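PDB 2FOK: FOKI restriction endonuclease from Planomicrobium okeanokoites, which recognises a specific DNA sequence and, as a type IIS restriction endonuclease, cleaves both strands a short distance away with a metal-dependent nuclease domain. Local coordinates for residues K32-V37 against L64-K69; A162-T167 against K182-S187; L314-K319 against D330-L335. All coordinates share one frame; numbering follows the deposited sequence.

The contacts follow one another along the chain, each within a different helix-turn-helix-related part: contact 1 in recognition subdomain 1, contact 2 in recognition subdomain 2, and contact 3 in the D3 domain. Contact 1 sets helix 32-45 against strand 66-67 and its approach; contact 2 sets helix 160-169 against the loop after helix 177-181; contact 3 pairs helices 303-319 and 325-334. Centres of contacts 1 and 2 lie 33 Å apart, those of 2 and 3 24 Å, and those of 1 and 3 40 Å. No two touch, although the nearest atoms of contacts 2 and 3 are about 8 Å apart. Each joins elements within one unit, and none bridges two of them.

Contact 1 (K32-V37 against L64-K69); sequences KVHNEV and LIYTYK
The imidazole of H34 meets L64 CD1 and the phenol oxygen of Y66. The van der Waals part belongs to L64: its CD1 methyl lies 3.5 Å from H34 CE1, while its CD2 stays further off, 4.1 Å from the same CE1. The two side chains approach from opposite directions. H34 can reach this far because its CG is anti to the backbone N (chi1 164°), which carries the ring off the helix toward the leucine. In recognition subdomain 1, assigned to the helix-turn-helix clan, the contact lies between helix 32-45 and the residues leading into strand 66-67, an outer strand of a small antiparallel sheet; helix 49-60 connects the two in sequence, and its M59 touches both H34 and Y66. The polar part is indirect. Y66 OH sits at the edge of the imidazole, near its plane, 3.9 Å from H34 ND1, with no hydrogen bond between them. Instead the phenol oxygen is hydrogen-bonded to the carbonyl O of V26. That oxygen is shared with H34, the bond to H34 ND1 being weak. The ring of Y66 also packs edge-to-face with F27.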
loop_
_atom_site.group_PDB
_atom_site.type_symbol
_atom_site.label_atom_id
_atom_site.label_comp_id
_atom_site.label_asym_id
_atom_site.label_seq_id
_atom_site.Cartn_x
_atom_site.Cartn_y
_atom_site.Cartn_z
ATOM N N LYS A 32 24.040 -2.518 28.447
ATOM C CA LYS A 32 23.392 -1.964 29.634
ATOM C C LYS A 32 21.881 -2.177 29.628
ATOM O O LYS A 32 21.294 -2.598 30.630
ATOM C CB LYS A 32 23.671 -0.463 29.745
ATOM C CG LYS A 32 25.030 -0.034 29.241
ATOM C CD LYS A 32 25.623 1.043 30.135
ATOM C CE LYS A 32 27.082 0.736 30.481
ATOM N NZ LYS A 32 27.969 1.930 30.325
ATOM N N VAL A 33 21.262 -1.867 28.493
ATOM C CA VAL A 33 19.818 -1.987 28.330
ATOM C C VAL A 33 19.318 -3.395 28.599
ATOM O O VAL A 33 18.261 -3.571 29.202
ATOM C CB VAL A 33 19.389 -1.548 26.905
ATOM C CG1 VAL A 33 17.889 -1.770 26.702
ATOM C CG2 VAL A 33 19.734 -0.082 26.696
ATOM N N HIS A 34 20.080 -4.395 28.163
ATOM C CA HIS A 34 19.690 -5.784 28.365
ATOM C C HIS A 34 19.512 -6.047 29.853
ATOM O O HIS A 34 18.530 -6.665 30.286
ATOM C CB HIS A 34 20.755 -6.726 27.795
ATOM C CG HIS A 34 20.633 -8.134 28.287
ATOM N ND1 HIS A 34 19.933 -9.106 27.600
ATOM C CD2 HIS A 34 21.085 -8.724 29.419
ATOM C CE1 HIS A 34 19.959 -10.233 28.291
ATOM N NE2 HIS A 34 20.652 -10.029 29.398
ATOM N N ASN A 35 20.472 -5.569 30.633
ATOM C CA ASN A 35 20.435 -5.743 32.076
ATOM C C ASN A 35 19.375 -4.841 32.690
ATOM O O ASN A 35 18.618 -5.269 33.560
ATOM C CB ASN A 35 21.800 -5.416 32.675
ATOM C CG ASN A 35 22.751 -6.578 32.597
ATOM O OD1 ASN A 35 22.331 -7.734 32.511
ATOM N ND2 ASN A 35 24.044 -6.285 32.626
ATOM N N GLU A 36 19.327 -3.593 32.230
ATOM C CA GLU A 36 18.356 -2.622 32.728
ATOM C C GLU A 36 16.951 -3.172 32.564
ATOM O O GLU A 36 16.142 -3.115 33.492
ATOM C CB GLU A 36 18.493 -1.301 31.960
ATOM C CG GLU A 36 17.255 -0.400 31.964
ATOM C CD GLU A 36 17.269 0.628 30.826
ATOM O OE1 GLU A 36 18.348 0.918 30.270
ATOM O OE2 GLU A 36 16.194 1.151 30.481
ATOM N N VAL A 37 16.670 -3.716 31.383
ATOM C CA VAL A 37 15.350 -4.269 31.089
ATOM C C VAL A 37 15.018 -5.475 31.958
ATOM O O VAL A 37 14.052 -5.454 32.718
ATOM C CB VAL A 37 15.223 -4.680 29.594
ATOM C CG1 VAL A 37 13.961 -5.539 29.384
ATOM C CG2 VAL A 37 15.165 -3.430 28.712
ATOM N N LEU A 64 21.239 -15.960 23.677
ATOM C CA LEU A 64 19.914 -15.379 23.616
ATOM C C LEU A 64 19.151 -15.543 22.313
ATOM O O LEU A 64 19.632 -15.201 21.229
ATOM C CB LEU A 64 19.998 -13.892 23.973
ATOM C CG LEU A 64 20.453 -13.577 25.402
ATOM C CD1 LEU A 64 20.923 -12.119 25.489
ATOM C CD2 LEU A 64 19.306 -13.846 26.364
ATOM N N ILE A 65 17.943 -16.067 22.447
ATOM C CA ILE A 65 17.052 -16.262 21.326
ATOM C C ILE A 65 15.668 -16.013 21.918
ATOM O O ILE A 65 15.364 -16.498 23.010
ATOM C CB ILE A 65 17.177 -17.699 20.750
ATOM C CG1 ILE A 65 16.063 -17.954 19.722
ATOM C CG2 ILE A 65 17.139 -18.728 21.877
ATOM C CD1 ILE A 65 16.486 -18.833 18.551
ATOM N N TYR A 66 14.852 -15.220 21.229
ATOM C CA TYR A 66 13.507 -14.902 21.713
ATOM C C TYR A 66 12.474 -15.246 20.648
ATOM O O TYR A 66 12.708 -15.028 19.464
ATOM C CB TYR A 66 13.382 -13.403 22.052
ATOM C CG TYR A 66 14.418 -12.834 23.013
ATOM C CD1 TYR A 66 14.628 -13.396 24.274
ATOM C CD2 TYR A 66 15.163 -11.710 22.671
ATOM C CE1 TYR A 66 15.560 -12.846 25.173
ATOM C CE2 TYR A 66 16.096 -11.154 23.560
ATOM C CZ TYR A 66 16.286 -11.728 24.805
ATOM O OH TYR A 66 17.211 -11.184 25.670
ATOM N N THR A 67 11.332 -15.784 21.068
ATOM C CA THR A 67 10.270 -16.130 20.127
ATOM C C THR A 67 9.438 -14.886 19.893
ATOM O O THR A 67 9.497 -13.931 20.670
ATOM C CB THR A 67 9.325 -17.221 20.674
ATOM O OG1 THR A 67 8.586 -16.696 21.779
ATOM C CG2 THR A 67 10.103 -18.444 21.121
ATOM N N TYR A 68 8.653 -14.900 18.826
ATOM C CA TYR A 68 7.810 -13.761 18.498
ATOM C C TYR A 68 6.985 -13.329 19.706
ATOM O O TYR A 68 6.977 -12.155 20.072
ATOM C CB TYR A 68 6.872 -14.114 17.343
ATOM C CG TYR A 68 6.554 -12.947 16.438
ATOM C CD1 TYR A 68 5.638 -11.963 16.828
ATOM C CD2 TYR A 68 7.163 -12.827 15.189
ATOM C CE1 TYR A 68 5.338 -10.882 15.991
ATOM C CE2 TYR A 68 6.874 -11.755 14.345
ATOM C CZ TYR A 68 5.961 -10.787 14.753
ATOM O OH TYR A 68 5.683 -9.730 13.922
ATOM N N LYS A 69 6.305 -14.290 20.330
ATOM C CA LYS A 69 5.469 -14.016 21.491
ATOM C C LYS A 69 6.222 -13.339 22.631
ATOM O O LYS A 69 5.819 -12.278 23.105
ATOM C CB LYS A 69 4.828 -15.309 21.992
ATOM C CG LYS A 69 3.840 -15.084 23.116
ATOM C CD LYS A 69 2.729 -16.104 23.123
ATOM C CE LYS A 69 1.677 -15.744 24.168
ATOM N NZ LYS A 69 1.907 -14.394 24.778
#

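Contact 2 (A162-T167 against K182-S187); sequences AIRILT and KNLGFS
Within recognition subdomain 2, of the helix-turn-helix clan, R164 on helix 160-169 grips the loop that follows helix 177-181. Its NE donates to the carbonyl O of N183 at 3.2 Å. The bond is straight at hydrogen (168°), and the donor stands nearly in line with the C=O bond (170°). The oxygen lies in the guanidinium plane, at its edge; NH2 is further from N183 O than NE, at 3.7 Å. The arginine leaves the helix with CG anti to its N and then bends at chi2 (52°), a kink that brings NE up to the carbonyl. NH2 also passes by N183 CB. Beside this polar link runs an apolar one: I165 CD1 touches L184 CD2 at 3.9 Å, both leucine and isoleucine being buried. Helix 222-236 backs this patch, with L234 against I165 and A227 against L184. The loop is tied to that helix as well, since L184 O is hydrogen-bonded to S223 OG, and it closes on itself through S187 OG, which donates to K182 O at 3.2 Å. Helices 160-169 and 222-236 thus meet the loop in one place, consistent with a helical DNA-binding unit of the helix-turn-helix clan.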
loop_
_atom_site.group_PDB
_atom_site.type_symbol
_atom_site.label_atom_id
_atom_site.label_comp_id
_atom_site.label_asym_id
_atom_site.label_seq_id
_atom_site.Cartn_x
_atom_site.Cartn_y
_atom_site.Cartn_z
ATOM N N ALA A 162 14.412 1.172 0.378
ATOM C CA ALA A 162 15.192 2.399 0.540
ATOM C C ALA A 162 15.941 2.629 -0.762
ATOM O O ALA A 162 15.992 3.740 -1.276
ATOM C CB ALA A 162 16.178 2.255 1.692
ATOM N N ILE A 163 16.523 1.566 -1.304
ATOM C CA ILE A 163 17.237 1.690 -2.569
ATOM C C ILE A 163 16.256 2.132 -3.651
ATOM O O ILE A 163 16.602 2.924 -4.519
ATOM C CB ILE A 163 17.905 0.358 -2.978
ATOM C CG1 ILE A 163 19.015 0.014 -1.978
ATOM C CG2 ILE A 163 18.488 0.468 -4.393
ATOM C CD1 ILE A 163 19.938 1.176 -1.646
ATOM N N ARG A 164 15.026 1.625 -3.587
ATOM C CA ARG A 164 13.995 1.992 -4.555
ATOM C C ARG A 164 13.608 3.454 -4.401
ATOM O O ARG A 164 13.400 4.145 -5.390
ATOM C CB ARG A 164 12.738 1.137 -4.380
ATOM C CG ARG A 164 11.618 1.534 -5.326
ATOM C CD ARG A 164 12.121 1.582 -6.777
ATOM N NE ARG A 164 11.026 1.577 -7.746
ATOM C CZ ARG A 164 11.190 1.534 -9.069
ATOM N NH1 ARG A 164 12.405 1.491 -9.593
ATOM N NH2 ARG A 164 10.134 1.550 -9.872
ATOM N N ILE A 165 13.491 3.930 -3.166
ATOM C CA ILE A 165 13.146 5.330 -2.973
ATOM C C ILE A 165 14.268 6.196 -3.568
ATOM O O ILE A 165 13.999 7.230 -4.181
ATOM C CB ILE A 165 12.945 5.680 -1.466
ATOM C CG1 ILE A 165 11.706 4.962 -0.916
ATOM C CG2 ILE A 165 12.760 7.186 -1.293
ATOM C CD1 ILE A 165 10.369 5.600 -1.305
ATOM N N LEU A 166 15.519 5.758 -3.397
ATOM C CA LEU A 166 16.684 6.491 -3.911
ATOM C C LEU A 166 16.744 6.512 -5.434
ATOM O O LEU A 166 17.201 7.481 -6.033
ATOM C CB LEU A 166 17.976 5.875 -3.380
ATOM C CG LEU A 166 18.308 6.052 -1.898
ATOM C CD1 LEU A 166 19.763 5.647 -1.695
ATOM C CD2 LEU A 166 18.071 7.496 -1.443
ATOM N N THR A 167 16.294 5.428 -6.055
ATOM C CA THR A 167 16.287 5.334 -7.507
ATOM C C THR A 167 15.261 6.288 -8.096
ATOM O O THR A 167 15.479 6.863 -9.159
ATOM C CB THR A 167 15.958 3.895 -7.971
ATOM O OG1 THR A 167 16.927 2.985 -7.432
ATOM C CG2 THR A 167 15.983 3.803 -9.492
ATOM N N LYS A 182 3.297 5.337 -5.580
ATOM C CA LYS A 182 2.744 4.682 -6.756
ATOM C C LYS A 182 3.736 3.753 -7.464
ATOM O O LYS A 182 3.347 2.901 -8.270
ATOM C CB LYS A 182 2.238 5.742 -7.732
ATOM C CG LYS A 182 3.243 6.838 -8.022
ATOM C CD LYS A 182 2.688 7.826 -9.028
ATOM C CE LYS A 182 3.796 8.653 -9.628
ATOM N NZ LYS A 182 3.845 8.496 -11.095
ATOM N N ASN A 183 5.019 3.917 -7.164
ATOM C CA ASN A 183 6.054 3.093 -7.771
ATOM C C ASN A 183 6.857 2.362 -6.691
ATOM O O ASN A 183 8.028 2.030 -6.879
ATOM C CB ASN A 183 6.970 3.976 -8.620
ATOM C CG ASN A 183 6.294 4.462 -9.892
ATOM O OD1 ASN A 183 5.757 3.669 -10.666
ATOM N ND2 ASN A 183 6.317 5.766 -10.113
ATOM N N LEU A 184 6.191 2.102 -5.568
ATOM C CA LEU A 184 6.799 1.443 -4.420
ATOM C C LEU A 184 6.069 0.150 -4.046
ATOM O O LEU A 184 4.841 0.134 -3.889
ATOM C CB LEU A 184 6.798 2.410 -3.234
ATOM C CG LEU A 184 7.328 1.937 -1.878
ATOM C CD1 LEU A 184 8.699 1.315 -2.056
ATOM C CD2 LEU A 184 7.401 3.126 -0.924
ATOM N N GLY A 185 6.828 -0.933 -3.909
ATOM C CA GLY A 185 6.231 -2.211 -3.563
ATOM C C GLY A 185 5.485 -2.865 -4.716
ATOM O O GLY A 185 5.799 -2.647 -5.890
ATOM N N PHE A 186 4.497 -3.687 -4.375
ATOM C CA PHE A 186 3.693 -4.374 -5.372
ATOM C C PHE A 186 2.456 -3.527 -5.623
ATOM O O PHE A 186 1.340 -3.895 -5.259
ATOM C CB PHE A 186 3.347 -5.776 -4.859
ATOM C CG PHE A 186 4.550 -6.669 -4.722
ATOM C CD1 PHE A 186 5.023 -7.390 -5.812
ATOM C CD2 PHE A 186 5.264 -6.721 -3.528
ATOM C CE1 PHE A 186 6.206 -8.150 -5.720
ATOM C CE2 PHE A 186 6.440 -7.474 -3.427
ATOM C CZ PHE A 186 6.910 -8.187 -4.533
ATOM N N SER A 187 2.700 -2.384 -6.265
ATOM C CA SER A 187 1.706 -1.362 -6.594
ATOM C C SER A 187 0.308 -1.767 -7.040
ATOM O O SER A 187 0.130 -2.631 -7.896
ATOM C CB SER A 187 2.280 -0.403 -7.643
ATOM O OG SER A 187 3.641 -0.128 -7.382
#

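Contact 3 (L314-K319 against D330-L335); sequences LEILIK and DNLKKL
I316 of helix 303-319 pushes its side chain against N331 and L332 of helix 325-334, two helices joined by a short connection containing strand 323-324 in the helix-turn-helix-related D3 domain. The tight part is built round one isoleucine. Its longer branch runs extended (chi2 176°), so CD1 ends against N331 CB (3.6 Å) and the backbone N of L332 (3.7 Å). L332 adds a more distant apolar contact, with its CB 4.4 Å from I316 CD1; its side chain touches L312 and I344 of helix 341-352, which makes it part of the buried face of the domain. No hydrogen bond crosses between the two segments. Away from I316 the contact thins out. L335, just past the second helix, is exposed; its CD1 stays 4.6 Å from I316 CD1, though it too touches L312. K319 on the first helix is further off, with its NZ 5.6 Å from L335 CD1. E315 OE2, on the same helix, forms a salt bridge with R379. N331 is an exposed residue at the margin, although its CB takes part in the tight packing; its OD1 lies 3.6 Å from the other methyl of the isoleucine, I316 CG2.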
loop_
_atom_site.group_PDB
_atom_site.type_symbol
_atom_site.label_atom_id
_atom_site.label_comp_id
_atom_site.label_asym_id
_atom_site.label_seq_id
_atom_site.Cartn_x
_atom_site.Cartn_y
_atom_site.Cartn_z
ATOM N N LEU A 314 11.979 -15.019 -8.306
ATOM C CA LEU A 314 13.224 -14.366 -7.923
ATOM C C LEU A 314 14.366 -15.375 -8.106
ATOM O O LEU A 314 15.395 -15.064 -8.702
ATOM C CB LEU A 314 13.169 -13.942 -6.452
ATOM C CG LEU A 314 13.555 -12.518 -6.033
ATOM C CD1 LEU A 314 13.711 -12.468 -4.522
ATOM C CD2 LEU A 314 14.825 -12.075 -6.721
ATOM N N GLU A 315 14.161 -16.584 -7.587
ATOM C CA GLU A 315 15.149 -17.656 -7.650
ATOM C C GLU A 315 15.587 -17.985 -9.060
ATOM O O GLU A 315 16.783 -18.134 -9.328
ATOM C CB GLU A 315 14.593 -18.922 -7.017
ATOM C CG GLU A 315 14.658 -18.947 -5.508
ATOM C CD GLU A 315 14.313 -20.312 -4.958
ATOM O OE1 GLU A 315 14.119 -21.237 -5.777
ATOM O OE2 GLU A 315 14.236 -20.455 -3.719
ATOM N N ILE A 316 14.614 -18.117 -9.957
ATOM C CA ILE A 316 14.897 -18.449 -11.343
ATOM C C ILE A 316 15.785 -17.385 -11.944
ATOM O O ILE A 316 16.796 -17.690 -12.576
ATOM C CB ILE A 316 13.595 -18.582 -12.159
ATOM C CG1 ILE A 316 12.746 -19.727 -11.593
ATOM C CG2 ILE A 316 13.914 -18.876 -13.603
ATOM C CD1 ILE A 316 11.375 -19.892 -12.254
ATOM N N LEU A 317 15.422 -16.128 -11.730
ATOM C CA LEU A 317 16.204 -15.013 -12.256
ATOM C C LEU A 317 17.602 -15.052 -11.674
ATOM O O LEU A 317 18.584 -14.772 -12.362
ATOM C CB LEU A 317 15.541 -13.680 -11.903
ATOM C CG LEU A 317 14.330 -13.377 -12.777
ATOM C CD1 LEU A 317 13.376 -12.457 -12.047
ATOM C CD2 LEU A 317 14.813 -12.754 -14.084
ATOM N N ILE A 318 17.689 -15.418 -10.403
ATOM C CA ILE A 318 18.978 -15.483 -9.740
ATOM C C ILE A 318 19.924 -16.505 -10.365
ATOM O O ILE A 318 20.973 -16.141 -10.892
ATOM C CB ILE A 318 18.806 -15.770 -8.230
ATOM C CG1 ILE A 318 18.216 -14.527 -7.557
ATOM C CG2 ILE A 318 20.158 -16.103 -7.594
ATOM C CD1 ILE A 318 18.380 -14.462 -6.059
ATOM N N LYS A 319 19.554 -17.780 -10.335
ATOM C CA LYS A 319 20.437 -18.800 -10.893
ATOM C C LYS A 319 20.500 -18.846 -12.420
ATOM O O LYS A 319 21.152 -19.723 -12.984
ATOM C CB LYS A 319 20.065 -20.186 -10.339
ATOM C CG LYS A 319 18.823 -20.817 -10.947
ATOM C CD LYS A 319 17.712 -20.958 -9.905
ATOM C CE LYS A 319 17.135 -22.376 -9.872
ATOM N NZ LYS A 319 15.734 -22.407 -9.337
ATOM N N ASP A 330 8.018 -21.292 -18.067
ATOM C CA ASP A 330 8.365 -22.695 -18.256
ATOM C C ASP A 330 9.034 -23.253 -16.996
ATOM O O ASP A 330 8.621 -24.289 -16.471
ATOM C CB ASP A 330 9.327 -22.821 -19.432
ATOM C CG ASP A 330 8.867 -23.825 -20.451
ATOM O OD1 ASP A 330 8.639 -24.995 -20.069
ATOM O OD2 ASP A 330 8.742 -23.439 -21.631
ATOM N N ASN A 331 10.071 -22.560 -16.522
ATOM C CA ASN A 331 10.804 -22.977 -15.327
ATOM C C ASN A 331 9.875 -22.995 -14.119
ATOM O O ASN A 331 10.003 -23.840 -13.232
ATOM C CB ASN A 331 11.978 -22.028 -15.060
ATOM C CG ASN A 331 13.233 -22.416 -15.826
ATOM O OD1 ASN A 331 14.183 -21.627 -15.929
ATOM N ND2 ASN A 331 13.244 -23.636 -16.375
ATOM N N LEU A 332 8.937 -22.052 -14.096
ATOM C CA LEU A 332 7.960 -21.955 -13.022
ATOM C C LEU A 332 7.034 -23.174 -13.038
ATOM O O LEU A 332 6.750 -23.777 -11.998
ATOM C CB LEU A 332 7.121 -20.683 -13.200
ATOM C CG LEU A 332 6.955 -19.671 -12.059
ATOM C CD1 LEU A 332 5.602 -19.013 -12.225
ATOM C CD2 LEU A 332 7.076 -20.340 -10.679
ATOM N N LYS A 333 6.549 -23.524 -14.223
ATOM C CA LYS A 333 5.644 -24.664 -14.356
ATOM C C LYS A 333 6.274 -25.959 -13.818
ATOM O O LYS A 333 5.606 -26.759 -13.170
ATOM C CB LYS A 333 5.243 -24.841 -15.823
ATOM C CG LYS A 333 3.751 -25.032 -16.046
ATOM C CD LYS A 333 3.489 -26.148 -17.060
ATOM C CE LYS A 333 1.996 -26.439 -17.199
ATOM N NZ LYS A 333 1.690 -27.034 -18.528
ATOM N N LYS A 334 7.559 -26.156 -14.084
ATOM C CA LYS A 334 8.238 -27.350 -13.610
ATOM C C LYS A 334 8.073 -27.492 -12.099
ATOM O O LYS A 334 7.983 -28.606 -11.585
ATOM C CB LYS A 334 9.728 -27.293 -13.958
ATOM C CG LYS A 334 10.279 -28.586 -14.552
ATOM C CD LYS A 334 11.553 -29.048 -13.834
ATOM C CE LYS A 334 12.680 -29.346 -14.831
ATOM N NZ LYS A 334 14.056 -29.205 -14.250
ATOM N N LEU A 335 8.031 -26.362 -11.396
ATOM C CA LEU A 335 7.891 -26.367 -9.945
ATOM C C LEU A 335 6.458 -26.567 -9.471
ATOM O O LEU A 335 6.192 -26.558 -8.275
ATOM C CB LEU A 335 8.443 -25.070 -9.364
ATOM C CG LEU A 335 9.822 -24.683 -9.898
ATOM C CD1 LEU A 335 10.207 -23.297 -9.387
ATOM C CD2 LEU A 335 10.845 -25.727 -9.464
#